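Local coordinates for listeriolysin O (Listeria monocytogenes, PDB 4CDB), which binds cholesterol-containing host membranes and, after a major conformational change, inserts into them to form oligomeric pores that lyse the cell, at residues A450-W453 / W454-V457; I383-S386 / G387-A391; W415-N418 / N419-K422. One frame throughout, in Å; residues are numbered along the deposited sequence.

How the contacts relate
All three contacts are local turns of the beta-sandwich domain, far from the centre of the elongated chain. Contact 2 comes first, joining strands 362-385 and 391-402; contact 3 follows, in the loop between strands 408-414 and 426-432; contact 1 is last, in the hairpin of strands 436-449 and 452-463. The centres of contacts 2 and 3 are about 12 Å apart, those of contacts 1 and 2 about 15 Å, and those of contacts 1 and 3 about 18 Å. Ala391 O probably accepts a hydrogen bond from Lys422 N, and Trp454 packs on Val390. The three turns thus gather at one end of the domain, where the conserved undecapeptide lies.

Contact 1 (A450-W453 / W454-V457); sequences AWEW and WRTV. With TAM (tris(hydroxyethyl)aminomethane), chain U.
Trp454 takes the edge of the Trp453 indole on the face of its own ring, a T-shaped (edge-to-face) pair within the conserved undecapeptide of the cholesterol-dependent cytolysins. The five-membered rings stand at 78°, and Trp453 CD1 is the atom that leads, 3.6 Å from Trp454 NE1. The two neighbouring indoles come together where the chain turns a corner. Lys444 adds a cation-pi contact to Trp454.

Arg455 reaches back to Glu452 through a salt bridge. Its NH2 donates to Glu452 OE1 at 3.1 Å, approaching from above the carboxylate plane, and its NE makes a weak bond to Glu452 OE2, also 3.1 Å. The bend at chi3 (-53°) turns the guanidinium to within 22° of the carboxylate plane. Thr456 and Val457 then lead to the bound tris(hydroxyethyl)aminomethane, with Thr456 CG2 3.4 Å from its O6.

Two groups of opposite character result: paired indoles at the surface, and an ion pair, one of its two bonds weak, that ties residues three apart across the corner at 453-454 and would be expected to offset the two charges within the undecapeptide.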
loop_
_atom_site.group_PDB
_atom_site.type_symbol
_atom_site.label_atom_id
_atom_site.label_comp_id
_atom_site.label_asym_id
_atom_site.label_seq_id
_atom_site.Cartn_x
_atom_site.Cartn_y
_atom_site.Cartn_z
ATOM N N ALA A 450 -56.816 -35.429 25.229
ATOM C CA ALA A 450 -57.216 -34.543 26.321
ATOM C C ALA A 450 -56.046 -34.133 27.212
ATOM O O ALA A 450 -56.000 -33.010 27.716
ATOM C CB ALA A 450 -58.318 -35.189 27.152
ATOM N N TRP A 451 -55.104 -35.048 27.405
ATOM C CA TRP A 451 -53.950 -34.786 28.260
ATOM C C TRP A 451 -52.791 -34.128 27.512
ATOM O O TRP A 451 -51.798 -33.734 28.123
ATOM C CB TRP A 451 -53.470 -36.082 28.908
ATOM C CG TRP A 451 -53.061 -37.116 27.915
ATOM C CD1 TRP A 451 -51.795 -37.388 27.487
ATOM C CD2 TRP A 451 -53.925 -38.020 27.216
ATOM N NE1 TRP A 451 -51.816 -38.409 26.568
ATOM C CE2 TRP A 451 -53.112 -38.813 26.384
ATOM C CE3 TRP A 451 -55.306 -38.236 27.215
ATOM C CZ2 TRP A 451 -53.634 -39.808 25.561
ATOM C CZ3 TRP A 451 -55.823 -39.221 26.396
ATOM C CH2 TRP A 451 -54.989 -39.992 25.579
ATOM N N GLU A 452 -52.921 -34.021 26.193
ATOM C CA GLU A 452 -51.892 -33.412 25.352
ATOM C C GLU A 452 -52.501 -32.953 24.028
ATOM O O GLU A 452 -52.328 -33.603 22.997
ATOM C CB GLU A 452 -50.757 -34.406 25.089
ATOM C CG GLU A 452 -49.531 -33.796 24.428
ATOM C CD GLU A 452 -48.575 -34.844 23.891
ATOM O OE1 GLU A 452 -48.979 -36.021 23.784
ATOM O OE2 GLU A 452 -47.422 -34.489 23.572
ATOM N N TRP A 453 -53.217 -31.834 24.061
ATOM C CA TRP A 453 -53.926 -31.349 22.881
ATOM C C TRP A 453 -52.959 -30.915 21.781
ATOM O O TRP A 453 -53.096 -31.317 20.625
ATOM C CB TRP A 453 -54.872 -30.204 23.248
ATOM C CG TRP A 453 -55.897 -29.934 22.190
ATOM C CD1 TRP A 453 -55.881 -28.931 21.264
ATOM C CD2 TRP A 453 -57.089 -30.690 21.943
ATOM N NE1 TRP A 453 -56.994 -29.014 20.459
ATOM C CE2 TRP A 453 -57.751 -30.086 20.856
ATOM C CE3 TRP A 453 -57.662 -31.818 22.539
ATOM C CZ2 TRP A 453 -58.957 -30.573 20.351
ATOM C CZ3 TRP A 453 -58.860 -32.301 22.038
ATOM C CH2 TRP A 453 -59.494 -31.679 20.955
ATOM N N TRP A 454 -51.987 -30.088 22.147
ATOM C CA TRP A 454 -50.934 -29.683 21.223
ATOM C C TRP A 454 -49.625 -30.376 21.571
ATOM O O TRP A 454 -49.275 -30.494 22.746
ATOM C CB TRP A 454 -50.729 -28.166 21.260
ATOM C CG TRP A 454 -51.863 -27.389 20.680
ATOM C CD1 TRP A 454 -52.840 -26.726 21.365
ATOM C CD2 TRP A 454 -52.141 -27.189 19.289
ATOM N NE1 TRP A 454 -53.710 -26.126 20.484
ATOM C CE2 TRP A 454 -53.302 -26.396 19.204
ATOM C CE3 TRP A 454 -51.520 -27.605 18.107
ATOM C CZ2 TRP A 454 -53.855 -26.011 17.982
ATOM C CZ3 TRP A 454 -52.069 -27.222 16.897
ATOM C CH2 TRP A 454 -53.225 -26.433 16.843
ATOM N N ARG A 455 -48.901 -30.826 20.551
ATOM C CA ARG A 455 -47.582 -31.413 20.753
ATOM C C ARG A 455 -46.530 -30.643 19.968
ATOM O O ARG A 455 -46.682 -30.424 18.764
ATOM C CB ARG A 455 -47.568 -32.884 20.334
ATOM C CG ARG A 455 -46.201 -33.542 20.460
ATOM C CD ARG A 455 -46.246 -34.993 20.016
ATOM N NE ARG A 455 -47.289 -35.739 20.713
ATOM C CZ ARG A 455 -47.533 -37.033 20.532
ATOM N NH1 ARG A 455 -46.803 -37.735 19.675
ATOM N NH2 ARG A 455 -48.505 -37.626 21.211
ATOM N N THR A 456 -45.469 -30.230 20.653
ATOM C CA THR A 456 -44.382 -29.507 20.005
ATOM C C THR A 456 -43.626 -30.425 19.049
ATOM O O THR A 456 -43.232 -31.531 19.421
ATOM C CB THR A 456 -43.398 -28.920 21.039
ATOM O OG1 THR A 456 -44.083 -27.975 21.870
ATOM C CG2 THR A 456 -42.238 -28.224 20.343
ATOM N N VAL A 457 -43.437 -29.967 17.815
ATOM C CA VAL A 457 -42.679 -30.722 16.826
ATOM C C VAL A 457 -41.278 -30.140 16.672
ATOM O O VAL A 457 -40.293 -30.876 16.616
ATOM C CB VAL A 457 -43.379 -30.719 15.452
ATOM C CG1 VAL A 457 -42.618 -31.592 14.464
ATOM C CG2 VAL A 457 -44.805 -31.203 15.592
HETATM C C TAM U . -36.719 -30.914 20.071
HETATM C C1 TAM U . -36.503 -30.897 21.582
HETATM C C2 TAM U . -36.795 -29.514 19.465
HETATM C C3 TAM U . -37.972 -31.738 19.785
HETATM C C4 TAM U . -36.254 -29.498 22.133
HETATM C C5 TAM U . -36.348 -29.521 18.005
HETATM C C6 TAM U . -39.212 -30.870 19.594
HETATM N N TAM U . -35.585 -31.605 19.459
HETATM O O4 TAM U . -37.270 -29.197 23.097
HETATM O O5 TAM U . -36.584 -28.232 17.429
HETATM O O6 TAM U . -39.597 -30.291 20.848
#

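Contact 2 (I383-S386 / G387-A391); sequences IDHS and GGYVA
The backbone runs from the end of strand 362-385 through an inverse gamma turn centred on Gly388, with a weak bond from Tyr389 N to Gly387 O (2.9 Å), and enters strand 391-402 at Ala391. This connection lies in the beta-sandwich domain and passes the chain from the mixed sheet, where 362-385 pairs with 426-432 and 468-475, to the four-stranded antiparallel sheet. The His385 imidazole fills the inside of the bend. With CG anti to the backbone N, the ring extends from the strand across the turn, and its NE2 makes a weak hydrogen bond to Tyr389 O at 3.2 Å. The carbonyl oxygen lies in the plane of the imidazole, at its edge, but the angle at the hydrogen is only 134°. A second weak bond, to Lys422 O, shares the same NE2, so this nitrogen of a buried residue is divided between two weak bonds.

Ala391 covers one face of the imidazole: its CB sits 3.9 Å from the ring centroid and 24° off the normal, a CH-pi contact displaced toward NE2 and CD2. The phenol of Tyr389 lies nearly parallel to the imidazole, with 17° between the planes, yet is slid so far along that the rings hardly overlap. Their nearest atoms are the two CE1 carbons, 3.5 Å apart. At the polar end of the phenol, Tyr389 OH is hydrogen-bonded to Trp474 O on strand 468-475. The chain can come close to one face of the Tyr389 ring because Gly387 has no side chain: Gly387 CA lies 3.8 Å from the ring plane, offset toward the rim.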
loop_
_atom_site.group_PDB
_atom_site.type_symbol
_atom_site.label_atom_id
_atom_site.label_comp_id
_atom_site.label_asym_id
_atom_site.label_seq_id
_atom_site.Cartn_x
_atom_site.Cartn_y
_atom_site.Cartn_z
ATOM N N ILE A 383 -41.152 -23.332 4.211
ATOM C CA ILE A 383 -41.990 -24.180 5.052
ATOM C C ILE A 383 -42.745 -25.210 4.223
ATOM O O ILE A 383 -43.374 -24.871 3.220
ATOM C CB ILE A 383 -43.027 -23.352 5.838
ATOM C CG1 ILE A 383 -42.337 -22.251 6.639
ATOM C CG2 ILE A 383 -43.851 -24.252 6.753
ATOM C CD1 ILE A 383 -41.358 -22.770 7.659
ATOM N N ASP A 384 -42.685 -26.468 4.649
ATOM C CA ASP A 384 -43.445 -27.526 3.998
ATOM C C ASP A 384 -44.174 -28.379 5.030
ATOM O O ASP A 384 -43.551 -29.066 5.837
ATOM C CB ASP A 384 -42.530 -28.402 3.139
ATOM C CG ASP A 384 -43.306 -29.338 2.231
ATOM O OD1 ASP A 384 -43.839 -30.351 2.731
ATOM O OD2 ASP A 384 -43.379 -29.062 1.016
ATOM N N HIS A 385 -45.501 -28.325 4.996
ATOM C CA HIS A 385 -46.334 -29.104 5.904
ATOM C C HIS A 385 -47.099 -30.163 5.118
ATOM O O HIS A 385 -47.936 -29.837 4.276
ATOM C CB HIS A 385 -47.301 -28.179 6.653
ATOM C CG HIS A 385 -48.362 -28.896 7.434
ATOM N ND1 HIS A 385 -48.226 -30.195 7.871
ATOM C CD2 HIS A 385 -49.579 -28.480 7.857
ATOM C CE1 HIS A 385 -49.318 -30.553 8.526
ATOM N NE2 HIS A 385 -50.152 -29.531 8.534
ATOM N N SER A 386 -46.804 -31.430 5.394
ATOM C CA SER A 386 -47.477 -32.538 4.727
ATOM C C SER A 386 -47.914 -33.605 5.726
ATOM O O SER A 386 -48.145 -34.757 5.356
ATOM C CB SER A 386 -46.571 -33.155 3.658
ATOM O OG SER A 386 -45.463 -33.814 4.246
ATOM N N GLY A 387 -48.021 -33.216 6.992
ATOM C CA GLY A 387 -48.418 -34.141 8.038
ATOM C C GLY A 387 -49.918 -34.348 8.085
ATOM O O GLY A 387 -50.685 -33.477 7.668
ATOM N N GLY A 388 -50.338 -35.505 8.589
ATOM C CA GLY A 388 -51.750 -35.810 8.726
ATOM C C GLY A 388 -52.335 -35.205 9.988
ATOM O O GLY A 388 -52.923 -35.906 10.809
ATOM N N TYR A 389 -52.171 -33.894 10.141
ATOM C CA TYR A 389 -52.648 -33.194 11.328
ATOM C C TYR A 389 -52.796 -31.693 11.101
ATOM O O TYR A 389 -52.373 -31.167 10.070
ATOM C CB TYR A 389 -51.704 -33.447 12.508
ATOM C CG TYR A 389 -50.227 -33.315 12.177
ATOM C CD1 TYR A 389 -49.667 -32.081 11.865
ATOM C CD2 TYR A 389 -49.391 -34.424 12.192
ATOM C CE1 TYR A 389 -48.319 -31.955 11.569
ATOM C CE2 TYR A 389 -48.037 -34.310 11.896
ATOM C CZ TYR A 389 -47.508 -33.072 11.586
ATOM O OH TYR A 389 -46.168 -32.947 11.291
ATOM N N VAL A 390 -53.402 -31.010 12.068
ATOM C CA VAL A 390 -53.459 -29.556 12.054
ATOM C C VAL A 390 -52.180 -29.019 12.686
ATOM O O VAL A 390 -51.791 -29.456 13.770
ATOM C CB VAL A 390 -54.668 -29.020 12.850
ATOM C CG1 VAL A 390 -54.678 -27.502 12.825
ATOM C CG2 VAL A 390 -55.974 -29.572 12.292
ATOM N N ALA A 391 -51.525 -28.082 12.008
ATOM C CA ALA A 391 -50.274 -27.526 12.512
ATOM C C ALA A 391 -50.349 -26.014 12.705
ATOM O O ALA A 391 -51.083 -25.324 11.996
ATOM C CB ALA A 391 -49.129 -27.877 11.577
#

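Contact 3 (W415-N418 / N419-K422); sequences WSEN and NKSK
Lys420 and Lys422 converge on the carboxylate of Glu417 from different directions, forming a salt-bridge network over two overlapping beta turns, a type I turn from Trp415 to Asn418 and a type II turn from Glu417 to Lys420. Lys422 crosses the glutamate at about a right angle. Its NZ comes to 2.6 Å from Glu417 OE1 and meets that oxygen from above the carboxylate plane, 47° out of it. Both chains bend at chi2 (each -65°), which folds the carboxylate and the ammonium toward one another instead of out from the loop.

Lys420 runs differently. Extended beyond CG, it lies along the turn with its CD 3.4 Å from Glu417 OE1, and carries NZ on to Ser416 O, where it makes a weak hydrogen bond of 3.3 Å. Its ion pair with Glu417 is long, so of the two lysines Lys422 holds the carboxylate more closely. Two positive groups beside one oxygen would be expected to stabilise the charged form of the glutamate.

On its other flank Glu417 packs on an aromatic ring, its CB centred 3.5 Å above the plane of the Trp415 indole, which itself leans on strands 391-402 and 426-432 of the sandwich. Asn418 is tied to the same framework, its OD1 accepting a hydrogen bond from Ile395 N. The type II turn is closed by a weak bond from Lys420 N to Glu417 O, and a water bridges its ends, donating to Glu417 O at 2.8 Å and to Lys420 O at 2.5 Å.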
loop_
_atom_site.group_PDB
_atom_site.type_symbol
_atom_site.label_atom_id
_atom_site.label_comp_id
_atom_site.label_asym_id
_atom_site.label_seq_id
_atom_site.Cartn_x
_atom_site.Cartn_y
_atom_site.Cartn_z
ATOM N N TRP A 415 -43.600 -13.633 11.764
ATOM C CA TRP A 415 -44.218 -14.108 10.536
ATOM C C TRP A 415 -45.718 -13.849 10.599
ATOM O O TRP A 415 -46.346 -14.036 11.642
ATOM C CB TRP A 415 -43.949 -15.599 10.344
ATOM C CG TRP A 415 -44.373 -16.122 9.005
ATOM C CD1 TRP A 415 -44.534 -15.403 7.855
ATOM C CD2 TRP A 415 -44.698 -17.477 8.679
ATOM N NE1 TRP A 415 -44.935 -16.230 6.833
ATOM C CE2 TRP A 415 -45.043 -17.509 7.312
ATOM C CE3 TRP A 415 -44.728 -18.669 9.409
ATOM C CZ2 TRP A 415 -45.415 -18.686 6.663
ATOM C CZ3 TRP A 415 -45.097 -19.836 8.763
ATOM C CH2 TRP A 415 -45.435 -19.836 7.404
ATOM N N SER A 416 -46.287 -13.414 9.481
ATOM C CA SER A 416 -47.705 -13.082 9.415
ATOM C C SER A 416 -48.600 -14.297 9.647
ATOM O O SER A 416 -49.747 -14.157 10.066
ATOM C CB SER A 416 -48.030 -12.452 8.063
ATOM O OG SER A 416 -47.774 -13.369 7.017
ATOM N N GLU A 417 -48.076 -15.488 9.371
ATOM C CA GLU A 417 -48.861 -16.713 9.495
ATOM C C GLU A 417 -48.721 -17.366 10.867
ATOM O O GLU A 417 -49.184 -18.487 11.079
ATOM C CB GLU A 417 -48.483 -17.713 8.398
ATOM C CG GLU A 417 -48.652 -17.184 6.979
ATOM C CD GLU A 417 -50.102 -16.903 6.615
ATOM O OE1 GLU A 417 -51.008 -17.496 7.239
ATOM O OE2 GLU A 417 -50.334 -16.093 5.693
ATOM N N ASN A 418 -48.080 -16.664 11.796
ATOM C CA ASN A 418 -47.909 -17.178 13.152
ATOM C C ASN A 418 -49.236 -17.494 13.838
ATOM O O ASN A 418 -50.204 -16.740 13.713
ATOM C CB ASN A 418 -47.101 -16.197 14.006
ATOM C CG ASN A 418 -45.601 -16.359 13.827
ATOM O OD1 ASN A 418 -45.139 -17.165 13.019
ATOM N ND2 ASN A 418 -44.832 -15.585 14.585
ATOM N N ASN A 419 -49.268 -18.616 14.552
ATOM C CA ASN A 419 -50.422 -19.014 15.355
ATOM C C ASN A 419 -51.696 -19.228 14.536
ATOM O O ASN A 419 -52.805 -19.060 15.044
ATOM C CB ASN A 419 -50.669 -17.998 16.478
ATOM C CG ASN A 419 -49.432 -17.748 17.322
ATOM O OD1 ASN A 419 -48.756 -18.684 17.747
ATOM N ND2 ASN A 419 -49.124 -16.477 17.559
ATOM N N LYS A 420 -51.533 -19.598 13.270
ATOM C CA LYS A 420 -52.672 -19.912 12.415
ATOM C C LYS A 420 -52.684 -21.395 12.062
ATOM O O LYS A 420 -51.670 -21.950 11.645
ATOM C CB LYS A 420 -52.646 -19.064 11.141
ATOM C CG LYS A 420 -52.775 -17.566 11.380
ATOM C CD LYS A 420 -52.778 -16.797 10.065
ATOM C CE LYS A 420 -52.880 -15.294 10.290
ATOM N NZ LYS A 420 -52.881 -14.536 9.006
ATOM N N SER A 421 -53.837 -22.034 12.229
ATOM C CA SER A 421 -53.970 -23.458 11.931
ATOM C C SER A 421 -53.832 -23.764 10.441
ATOM O O SER A 421 -54.544 -23.200 9.608
ATOM C CB SER A 421 -55.299 -23.985 12.458
ATOM O OG SER A 421 -55.306 -23.936 13.872
ATOM N N LYS A 422 -52.916 -24.667 10.113
ATOM C CA LYS A 422 -52.632 -24.989 8.721
ATOM C C LYS A 422 -52.846 -26.471 8.454
ATOM O O LYS A 422 -52.428 -27.316 9.244
ATOM C CB LYS A 422 -51.189 -24.616 8.374
ATOM C CG LYS A 422 -50.832 -23.155 8.615
ATOM C CD LYS A 422 -51.626 -22.227 7.707
ATOM C CE LYS A 422 -51.206 -20.774 7.894
ATOM N NZ LYS A 422 -51.982 -19.853 7.014
HETATM O O HOH W 1 -49.222 -21.255 11.662
#